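Local coordinates for carboxynorspermidine decarboxylase (Campylobacter jejuni subsp. jejuni 81116, PDB 3N29), which probably decarboxylates carboxynorspermidine to norspermidine, using pyridoxal-5'-phosphate as cofactor on a beta/alpha-barrel of the basic amino acid decarboxylase type, at residues Leu74-Phe79 with Lys93-Ser98; Glu113-Ser118 with Ser133-Phe138. All blocks are in the same frame, centred on the assembly; numbering follows the deposited sequence.

Contact 1: Leu74-Phe79 with Lys93-Ser98; sequences LALKGF and KGCTCS. With PLP (pyridoxal-5'-phosphate), chain C.
The first two strands of the beta/alpha-barrel pair here, Leu74 with Cys95 and Ala75 with Thr96, just before the chain turns to the lysine that carries pyridoxal-5'-phosphate. Parallel register is set by three backbone hydrogen bonds: Leu74 N to Gly94 O (3.0 Å), Thr96 N to Leu74 O (2.8 Å) and Leu76 N to Thr96 O (3.1 Å). Thr96 O accepts twice, from Leu76 N and from a water that itself accepts from Lys77 N, 2.9 Å from the water oxygen. That bridge continues the strand pairing into the turn, where the backbone of Leu76, Lys77 and Gly78 takes helical angles. Toward the helices, Leu76 turns one methyl into the sulfur-bearing side chains, CD1 lying 4.0 Å from Cys97 SG and equally close to Cys95 CB; with CG opposite the carbonyl carbon (chi1 -76°), its branch reaches across to the neighbouring strand. On the inward face, Ala75 CB approaches PLP C5A to 3.3 Å. Lys77 NZ is covalently joined to PLP C4A, consistent with the Schiff-base lysine of this family, and the Lys77 chain bends sharply at chi3 (17°) on its way there. Beside Ala75, Thr96 OG1 is hydrogen-bonded to Glu269 OE2, from another residue of the cofactor pocket, which makes Thr96 a second-shell group. Outside the barrel, Met85 of helix 85-91 packs on Leu74, Leu76 and Cys95, while helix 100-109 covers Cys97 and strand 113-118 continues the sheet.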
loop_
_atom_site.group_PDB
_atom_site.type_symbol
_atom_site.label_atom_id
_atom_site.label_comp_id
_atom_site.label_asym_id
_atom_site.label_seq_id
_atom_site.Cartn_x
_atom_site.Cartn_y
_atom_site.Cartn_z
ATOM N N LEU A 74 1.492 22.540 -6.831
ATOM C CA LEU A 74 0.875 21.203 -6.723
ATOM C C LEU A 74 1.769 20.424 -5.747
ATOM O O LEU A 74 2.941 20.187 -6.034
ATOM C CB LEU A 74 0.877 20.486 -8.067
ATOM C CG LEU A 74 0.662 18.924 -8.089
ATOM C CD1 LEU A 74 -0.671 18.660 -7.449
ATOM C CD2 LEU A 74 0.835 18.377 -9.578
ATOM N N ALA A 75 1.190 19.942 -4.652
ATOM C CA ALA A 75 1.901 18.966 -3.775
ATOM C C ALA A 75 1.786 17.533 -4.377
ATOM O O ALA A 75 0.727 16.960 -4.382
ATOM C CB ALA A 75 1.255 18.972 -2.336
ATOM N N LEU A 76 2.878 17.027 -4.938
ATOM C CA LEU A 76 2.905 15.733 -5.675
ATOM C C LEU A 76 2.544 14.480 -4.805
ATOM O O LEU A 76 2.121 13.466 -5.394
ATOM C CB LEU A 76 4.274 15.492 -6.299
ATOM C CG LEU A 76 4.512 16.376 -7.591
ATOM C CD1 LEU A 76 6.008 16.296 -7.957
ATOM C CD2 LEU A 76 3.676 15.936 -8.797
ATOM N N LYS A 77 2.669 14.602 -3.491
ATOM C CA LYS A 77 2.299 13.541 -2.558
ATOM C C LYS A 77 0.959 12.935 -2.893
ATOM O O LYS A 77 0.800 11.779 -2.956
ATOM C CB LYS A 77 2.240 14.050 -1.090
ATOM C CG LYS A 77 2.173 12.773 -0.085
ATOM C CD LYS A 77 2.146 13.145 1.412
ATOM C CE LYS A 77 1.771 14.593 1.423
ATOM N NZ LYS A 77 1.530 15.256 2.880
ATOM N N GLY A 78 -0.037 13.760 -3.101
ATOM C CA GLY A 78 -1.373 13.237 -3.324
ATOM C C GLY A 78 -1.795 13.089 -4.792
ATOM O O GLY A 78 -2.686 12.297 -5.099
ATOM N N PHE A 79 -1.225 13.879 -5.671
ATOM C CA PHE A 79 -1.673 13.919 -7.053
ATOM C C PHE A 79 -0.462 14.128 -7.942
ATOM O O PHE A 79 0.187 15.165 -7.831
ATOM C CB PHE A 79 -2.678 15.057 -7.262
ATOM C CG PHE A 79 -3.231 15.173 -8.645
ATOM C CD1 PHE A 79 -4.329 14.443 -9.035
ATOM C CD2 PHE A 79 -2.650 16.019 -9.586
ATOM C CE1 PHE A 79 -4.862 14.597 -10.314
ATOM C CE2 PHE A 79 -3.169 16.127 -10.904
ATOM C CZ PHE A 79 -4.276 15.417 -11.245
ATOM N N LYS A 93 2.169 27.375 -10.338
ATOM C CA LYS A 93 3.531 27.833 -10.533
ATOM C C LYS A 93 4.573 26.774 -10.457
ATOM O O LYS A 93 5.751 27.044 -10.726
ATOM C CB LYS A 93 3.850 28.808 -9.428
ATOM C CG LYS A 93 2.943 30.028 -9.446
ATOM C CD LYS A 93 3.193 30.836 -10.699
ATOM C CE LYS A 93 2.409 32.130 -10.682
ATOM N NZ LYS A 93 2.609 32.904 -11.993
ATOM N N GLY A 94 4.231 25.611 -9.922
ATOM C CA GLY A 94 5.266 24.616 -9.828
ATOM C C GLY A 94 4.768 23.506 -8.919
ATOM O O GLY A 94 3.543 23.360 -8.792
ATOM N N CYS A 95 5.717 22.698 -8.421
ATOM C CA CYS A 95 5.412 21.522 -7.568
ATOM C C CYS A 95 6.156 21.579 -6.238
ATOM O O CYS A 95 7.313 22.074 -6.143
ATOM C CB CYS A 95 5.915 20.281 -8.237
ATOM S SG CYS A 95 5.016 19.881 -9.711
ATOM N N THR A 96 5.492 21.077 -5.215
ATOM C CA THR A 96 6.139 20.786 -3.966
ATOM C C THR A 96 6.437 19.295 -3.896
ATOM O O THR A 96 5.577 18.426 -4.197
ATOM C CB THR A 96 5.262 21.154 -2.780
ATOM O OG1 THR A 96 5.251 22.562 -2.705
ATOM C CG2 THR A 96 5.919 20.637 -1.466
ATOM N N CYS A 97 7.661 19.015 -3.481
ATOM C CA CYS A 97 8.287 17.711 -3.574
ATOM C C CYS A 97 8.897 17.298 -2.259
ATOM O O CYS A 97 9.447 18.103 -1.512
ATOM C CB CYS A 97 9.406 17.782 -4.620
ATOM S SG CYS A 97 8.817 18.452 -6.178
ATOM N N SER A 98 8.858 16.007 -1.978
ATOM C CA SER A 98 9.338 15.528 -0.719
ATOM C C SER A 98 10.821 15.068 -0.725
ATOM O O SER A 98 11.366 14.537 0.276
ATOM C CB SER A 98 8.493 14.305 -0.369
ATOM O OG SER A 98 8.806 13.264 -1.304
HETATM N N1 PLP C . 2.753 20.162 1.848
HETATM C C2 PLP C . 3.270 19.231 2.704
HETATM C C2A PLP C . 4.563 19.509 3.429
HETATM C C3 PLP C . 2.581 17.987 2.846
HETATM O O3 PLP C . 3.095 17.011 3.702
HETATM C C4 PLP C . 1.392 17.737 2.133
HETATM C C4A PLP C . 0.700 16.388 2.269
HETATM C C5 PLP C . 0.859 18.737 1.304
HETATM C C6 PLP C . 1.577 19.946 1.186
HETATM C C5A PLP C . -0.419 18.531 0.525
HETATM O O4P PLP C . -1.483 18.152 1.360
HETATM P P PLP C . -2.951 17.965 0.816
HETATM O O1P PLP C . -2.862 16.980 -0.335
HETATM O O2P PLP C . -3.440 19.340 0.301
HETATM O O3P PLP C . -3.804 17.562 1.932
HETATM O O HOH W 1 4.751 16.325 -2.389
#

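Contact 2: Glu113-Ser118 with Ser133-Phe138; sequences EIHTYS and SHHIVF
Strands three and four of the parallel barrel, 113-118 and 135-138, run side by side, their axes approaching to 4.8 Å with 14° between their directions, bridging His115 to His135, Thr116 to Ile136 and Tyr117 to Val137. Regular backbone hydrogen bonds are Thr116 N to His135 O (3.0 Å) and Val137 N to Thr116 O (2.9 Å). Pairing is less regular where strand 135-138 begins: Ile114 O receives His134 N in its carbonyl plane and, more weakly, His135 N. His134 also reaches back with its ring, whose ND1 accepts Ile114 N at 3.0 Å. The two inward histidines lie alongside one another, pointing the same way; His115 CE1 sits over one face of the His135 ring, displaced toward its rim, and the planes meet obliquely at 59°. Rotation of the His115 ring is fixed from its far end, because NE2 donates almost within the ring plane to Glu113 OE2 (3.0 Å), on the anti side of a carboxylate whose OE1 forms a salt bridge with Lys71. On the helix side, Thr116 OG1 donates to Ser133 OG (2.8 Å), which is in turn hydrogen-bonded to Ile129 O of helix 123-132. Nearer the C-terminal ends of the strands, Tyr117 CD1 meets Val137 CG1 at 3.8 Å, and the nearest side-chain atom of Tyr117 is about 4 Å from PLP. Trp232 stacks on His135, Tyr267 meets the His135 ring edge-to-face and the His115 ring obliquely, and strands 94-97 and 155-159 flank the pair, with helix 100-109 against Ile114 and Thr116.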
loop_
_atom_site.group_PDB
_atom_site.type_symbol
_atom_site.label_atom_id
_atom_site.label_comp_id
_atom_site.label_asym_id
_atom_site.label_seq_id
_atom_site.Cartn_x
_atom_site.Cartn_y
_atom_site.Cartn_z
ATOM N N GLU A 113 8.579 25.774 -11.218
ATOM C CA GLU A 113 9.254 25.888 -9.928
ATOM C C GLU A 113 9.209 24.565 -9.141
ATOM O O GLU A 113 8.296 23.821 -9.241
ATOM C CB GLU A 113 8.597 26.932 -9.065
ATOM C CG GLU A 113 8.640 28.308 -9.604
ATOM C CD GLU A 113 8.391 29.386 -8.569
ATOM O OE1 GLU A 113 8.502 30.541 -8.914
ATOM O OE2 GLU A 113 8.046 29.107 -7.435
ATOM N N ILE A 114 10.284 24.273 -8.451
ATOM C CA ILE A 114 10.406 23.074 -7.664
ATOM C C ILE A 114 10.765 23.432 -6.229
ATOM O O ILE A 114 11.751 24.052 -6.010
ATOM C CB ILE A 114 11.479 22.170 -8.234
ATOM C CG1 ILE A 114 11.114 21.685 -9.627
ATOM C CG2 ILE A 114 11.748 21.048 -7.317
ATOM C CD1 ILE A 114 12.090 20.829 -10.191
ATOM N N HIS A 115 9.935 23.017 -5.297
ATOM C CA HIS A 115 10.108 23.265 -3.889
ATOM C C HIS A 115 10.180 21.933 -3.151
ATOM O O HIS A 115 9.234 21.204 -3.112
ATOM C CB HIS A 115 8.932 24.047 -3.366
ATOM C CG HIS A 115 8.784 25.395 -3.983
ATOM N ND1 HIS A 115 8.817 26.551 -3.253
ATOM C CD2 HIS A 115 8.629 25.773 -5.265
ATOM C CE1 HIS A 115 8.677 27.581 -4.055
ATOM N NE2 HIS A 115 8.553 27.136 -5.279
ATOM N N THR A 116 11.286 21.702 -2.496
ATOM C CA THR A 116 11.557 20.436 -1.839
ATOM C C THR A 116 11.678 20.555 -0.320
ATOM O O THR A 116 12.333 21.426 0.192
ATOM C CB THR A 116 12.808 19.803 -2.413
ATOM O OG1 THR A 116 12.758 19.820 -3.829
ATOM C CG2 THR A 116 12.972 18.414 -1.926
ATOM N N TYR A 117 11.018 19.652 0.378
ATOM C CA TYR A 117 11.005 19.616 1.810
ATOM C C TYR A 117 11.117 18.143 2.134
ATOM O O TYR A 117 10.395 17.318 1.544
ATOM C CB TYR A 117 9.656 20.113 2.404
ATOM C CG TYR A 117 9.498 19.549 3.784
ATOM C CD1 TYR A 117 10.305 20.006 4.847
ATOM C CD2 TYR A 117 8.615 18.482 4.021
ATOM C CE1 TYR A 117 10.197 19.451 6.127
ATOM C CE2 TYR A 117 8.527 17.875 5.290
ATOM C CZ TYR A 117 9.328 18.346 6.334
ATOM O OH TYR A 117 9.192 17.728 7.554
ATOM N N SER A 118 11.946 17.811 3.100
ATOM C CA SER A 118 11.992 16.437 3.585
ATOM C C SER A 118 12.287 16.428 5.063
ATOM O O SER A 118 13.073 17.223 5.510
ATOM C CB SER A 118 13.087 15.691 2.903
ATOM O OG SER A 118 13.206 14.432 3.473
ATOM N N SER A 133 16.081 22.254 -7.330
ATOM C CA SER A 133 15.091 22.983 -6.523
ATOM C C SER A 133 15.261 24.469 -6.496
ATOM O O SER A 133 16.379 24.953 -6.423
ATOM C CB SER A 133 15.153 22.465 -5.084
ATOM O OG SER A 133 14.974 21.068 -5.108
ATOM N N HIS A 134 14.156 25.208 -6.559
ATOM C CA HIS A 134 14.199 26.646 -6.292
ATOM C C HIS A 134 14.256 26.970 -4.804
ATOM O O HIS A 134 15.082 27.804 -4.366
ATOM C CB HIS A 134 13.043 27.350 -6.996
ATOM C CG HIS A 134 13.101 27.165 -8.465
ATOM N ND1 HIS A 134 12.632 26.023 -9.073
ATOM C CD2 HIS A 134 13.689 27.913 -9.443
ATOM C CE1 HIS A 134 12.893 26.087 -10.371
ATOM N NE2 HIS A 134 13.528 27.226 -10.622
ATOM N N HIS A 135 13.389 26.315 -4.035
ATOM C CA HIS A 135 13.382 26.387 -2.601
ATOM C C HIS A 135 13.724 25.015 -1.987
ATOM O O HIS A 135 13.268 23.989 -2.504
ATOM C CB HIS A 135 11.987 26.705 -2.123
ATOM C CG HIS A 135 11.549 28.109 -2.395
ATOM N ND1 HIS A 135 10.436 28.660 -1.784
ATOM C CD2 HIS A 135 12.033 29.061 -3.236
ATOM C CE1 HIS A 135 10.313 29.920 -2.182
ATOM N NE2 HIS A 135 11.262 30.184 -3.065
ATOM N N ILE A 136 14.495 25.024 -0.892
ATOM C CA ILE A 136 14.686 23.861 -0.055
ATOM C C ILE A 136 14.279 24.201 1.385
ATOM O O ILE A 136 14.724 25.193 1.969
ATOM C CB ILE A 136 16.099 23.331 -0.143
ATOM C CG1 ILE A 136 16.384 22.769 -1.554
ATOM C CG2 ILE A 136 16.328 22.116 0.865
ATOM C CD1 ILE A 136 17.946 22.473 -1.792
ATOM N N VAL A 137 13.452 23.346 1.992
ATOM C CA VAL A 137 12.961 23.627 3.332
ATOM C C VAL A 137 13.449 22.521 4.187
ATOM O O VAL A 137 13.220 21.319 3.861
ATOM C CB VAL A 137 11.451 23.699 3.427
ATOM C CG1 VAL A 137 10.973 23.728 4.901
ATOM C CG2 VAL A 137 10.943 24.896 2.651
ATOM N N PHE A 138 14.157 22.904 5.237
ATOM C CA PHE A 138 14.648 21.904 6.200
ATOM C C PHE A 138 13.697 21.661 7.372
ATOM O O PHE A 138 12.941 22.533 7.809
ATOM C CB PHE A 138 16.024 22.306 6.719
ATOM C CG PHE A 138 17.096 22.432 5.629
ATOM C CD1 PHE A 138 17.637 21.305 5.027
ATOM C CD2 PHE A 138 17.506 23.735 5.173
ATOM C CE1 PHE A 138 18.598 21.429 4.035
ATOM C CE2 PHE A 138 18.437 23.852 4.190
ATOM C CZ PHE A 138 19.011 22.688 3.625
#

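Following the chain from its N terminus, contact 1 closes the beta-alpha-beta unit of strand 71-75, helix 85-91 and strand 94-97. Helix 100-109 then leads to strand 113-118, and contact 2 closes the next-but-one unit by way of helix 123-132. The two contacts come in series, neither nested nor crossed, with centres 10 Å apart. They meet directly because strands 94-97 and 113-118 are neighbours: Cys97 N lies 2.7 Å from His115 O, and Cys97 O lies 2.9 Å from Tyr117 N, both probable hydrogen bonds. Together they assemble four consecutive strands, half of the eight-stranded barrel, with the cofactor-bearing turn following the end of the first.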